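Local coordinates for Sensory/regulatory protein rpfC (Xanthomonas campestris pv. campestris, PDB 3M6M) that probably acts as a sensor histidine kinase of two-component signalling, with a receiver domain expected to accept a phosphoryl group on an aspartate, at residues L80-M83 / Q84-M88. Numbering follows the deposited sequence.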
ATOM      1  N   LEU D  80      25.288  -9.266 -15.648  1.00 42.42           N
ATOM      2  CA  LEU D  80      25.178 -10.693 -15.924  1.00 42.61           C
ATOM      3  C   LEU D  80      23.803 -11.247 -15.565  1.00 43.23           C
ATOM      4  O   LEU D  80      23.269 -12.088 -16.287  1.00 44.08           O
ATOM      5  CB  LEU D  80      26.280 -11.484 -15.210  1.00 42.01           C
ATOM      6  CG  LEU D  80      27.646 -11.514 -15.897  1.00 41.99           C
ATOM      7  CD1 LEU D  80      28.679 -12.175 -14.996  1.00 41.88           C
ATOM      8  CD2 LEU D  80      27.580 -12.223 -17.251  1.00 42.80           C
ATOM      9  N   ARG D  81      23.235 -10.766 -14.459  1.00 43.10           N
ATOM     10  CA  ARG D  81      21.905 -11.192 -14.015  1.00 44.01           C
ATOM     11  C   ARG D  81      20.846 -11.011 -15.114  1.00 44.56           C
ATOM     12  O   ARG D  81      20.083 -11.937 -15.396  1.00 45.33           O
ATOM     13  CB  ARG D  81      21.495 -10.458 -12.729  1.00 44.37           C
ATOM     14  CG  ARG D  81      20.088 -10.786 -12.232  1.00 46.87           C
ATOM     15  CD  ARG D  81      20.084 -11.901 -11.197  1.00 49.31           C
ATOM     16  NE  ARG D  81      20.260 -11.377  -9.842  1.00 51.14           N
ATOM     17  CZ  ARG D  81      20.393 -12.123  -8.747  1.00 51.99           C
ATOM     18  NH1 ARG D  81      20.374 -13.448  -8.825  1.00 52.77           N
ATOM     19  NH2 ARG D  81      20.545 -11.539  -7.567  1.00 52.12           N
ATOM     20  N   VAL D  82      20.810  -9.829 -15.730  1.00 44.28           N
ATOM     21  CA  VAL D  82      19.861  -9.562 -16.818  1.00 45.20           C
ATOM     22  C   VAL D  82      20.226 -10.311 -18.112  1.00 44.96           C
ATOM     23  O   VAL D  82      19.344 -10.818 -18.806  1.00 45.89           O
ATOM     24  CB  VAL D  82      19.611  -8.028 -17.052  1.00 45.75           C
ATOM     25  CG1 VAL D  82      20.902  -7.279 -17.309  1.00 45.62           C
ATOM     26  CG2 VAL D  82      18.625  -7.798 -18.192  1.00 47.20           C
ATOM     27  N   MET D  83      21.522 -10.396 -18.411  1.00 43.88           N
ATOM     28  CA  MET D  83      22.007 -11.159 -19.563  1.00 44.02           C
ATOM     29  C   MET D  83      21.611 -12.632 -19.459  1.00 44.65           C
ATOM     30  O   MET D  83      21.127 -13.219 -20.428  1.00 45.78           O
ATOM     31  CB  MET D  83      23.525 -11.019 -19.718  1.00 43.08           C
ATOM     32  CG  MET D  83      23.980  -9.674 -20.267  1.00 42.42           C
ATOM     33  SD  MET D  83      25.745  -9.366 -20.038  1.00 41.33           S
ATOM     34  CE  MET D  83      26.444 -10.104 -21.514  1.00 42.53           C
ATOM     35  N   GLN D  84      21.794 -13.207 -18.271  1.00 44.27           N
ATOM     36  CA  GLN D  84      21.436 -14.604 -18.001  1.00 45.32           C
ATOM     37  C   GLN D  84      19.932 -14.871 -18.062  1.00 46.67           C
ATOM     38  O   GLN D  84      19.507 -15.991 -18.347  1.00 48.03           O
ATOM     39  CB  GLN D  84      22.020 -15.064 -16.661  1.00 44.59           C
ATOM     40  CG  GLN D  84      23.502 -15.406 -16.741  1.00 44.24           C
ATOM     41  CD  GLN D  84      24.194 -15.473 -15.386  1.00 43.75           C
ATOM     42  OE1 GLN D  84      23.556 -15.434 -14.333  1.00 43.91           O
ATOM     43  NE2 GLN D  84      25.517 -15.575 -15.415  1.00 43.04           N
ATOM     44  N   ALA D  85      19.132 -13.840 -17.800  1.00 46.91           N
ATOM     45  CA  ALA D  85      17.681 -13.928 -17.957  1.00 48.42           C
ATOM     46  C   ALA D  85      17.253 -13.633 -19.398  1.00 49.51           C
ATOM     47  O   ALA D  85      16.098 -13.863 -19.772  1.00 50.87           O
ATOM     48  CB  ALA D  85      16.993 -12.988 -16.994  1.00 48.42           C
ATOM     49  N   SER D  86      18.191 -13.132 -20.200  1.00 49.17           N
ATOM     50  CA  SER D  86      17.929 -12.805 -21.604  1.00 50.57           C
ATOM     51  C   SER D  86      18.342 -13.917 -22.578  1.00 51.75           C
ATOM     52  O   SER D  86      18.158 -13.783 -23.789  1.00 53.06           O
ATOM     53  CB  SER D  86      18.610 -11.487 -21.983  1.00 49.86           C
ATOM     54  OG  SER D  86      18.129 -10.417 -21.189  1.00 49.37           O
ATOM     55  N   GLY D  87      18.903 -15.005 -22.052  1.00 51.82           N
ATOM     56  CA  GLY D  87      19.264 -16.160 -22.873  1.00 53.58           C
ATOM     57  C   GLY D  87      20.703 -16.627 -22.755  1.00 53.29           C
ATOM     58  O   GLY D  87      21.055 -17.694 -23.260  1.00 54.60           O
ATOM     59  N   MET D  88      21.538 -15.830 -22.094  1.00 51.96           N
ATOM     60  CA  MET D  88      22.946 -16.170 -21.906  1.00 51.81           C
ATOM     61  C   MET D  88      23.107 -17.356 -20.954  1.00 52.35           C
ATOM     62  O   MET D  88      22.370 -17.484 -19.971  1.00 51.98           O
ATOM     63  CB  MET D  88      23.721 -14.960 -21.381  1.00 50.07           C
ATOM     64  CG  MET D  88      25.235 -15.104 -21.434  1.00 49.74           C
ATOM     65  SD  MET D  88      26.086 -13.881 -20.424  1.00 47.77           S
ATOM     66  CE  MET D  88      27.783 -14.196 -20.882  1.00 48.13           C
TER
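M88 folds back across the final turn of helix 73-85, and its sulfur rests against two apolar side chains, L80 and M83. SD lies 3.9 Å from L80 CD2, and at the same 3.9 Å from M83 CB. The M88 chain is extended throughout, with CG anti to the backbone N (chi1 -167°), which carries the thioether back over the helix surface. M83 bends instead at its last torsion, bringing its CE to 3.9 Å from M88 SD. Methionine suits both places because its unbranched chain can lie straight or bend at its end, and the apolar patch continues onto helix 47-56, where L80 and M83 touch L51 and M88 touches M54.

The backbone beneath is tied off at M83 O. M88 N reaches this oxygen at 3.1 Å in a fairly straight bond (158° at the hydrogen), while S86 N, 2.9 Å from M83 O, approaches from the other face of the carbonyl plane. Two donors thus grip one acceptor. One residue earlier on the helix, S86 OG donates to V82 O at 2.7 Å, from above the carbonyl plane; serine fits here because its short side chain carries a donor that reaches one turn back. Q84 lays its aliphatic chain past L80 O, with CG 3.4 Å from that oxygen, while Q84 N bonds to L80 O at 2.7 Å. G87 takes a positive phi at which a beta carbon would press on the carbonyl oxygen of S86, a conformation glycine adopts without strain. The positive-phi glycine, the 6→1 bond from M88 to M83 and the apolar contact between those residues are hallmarks of a Schellman-like C-cap, which here ends the helix of a beta-alpha-beta unit in a CheY-like receiver fold.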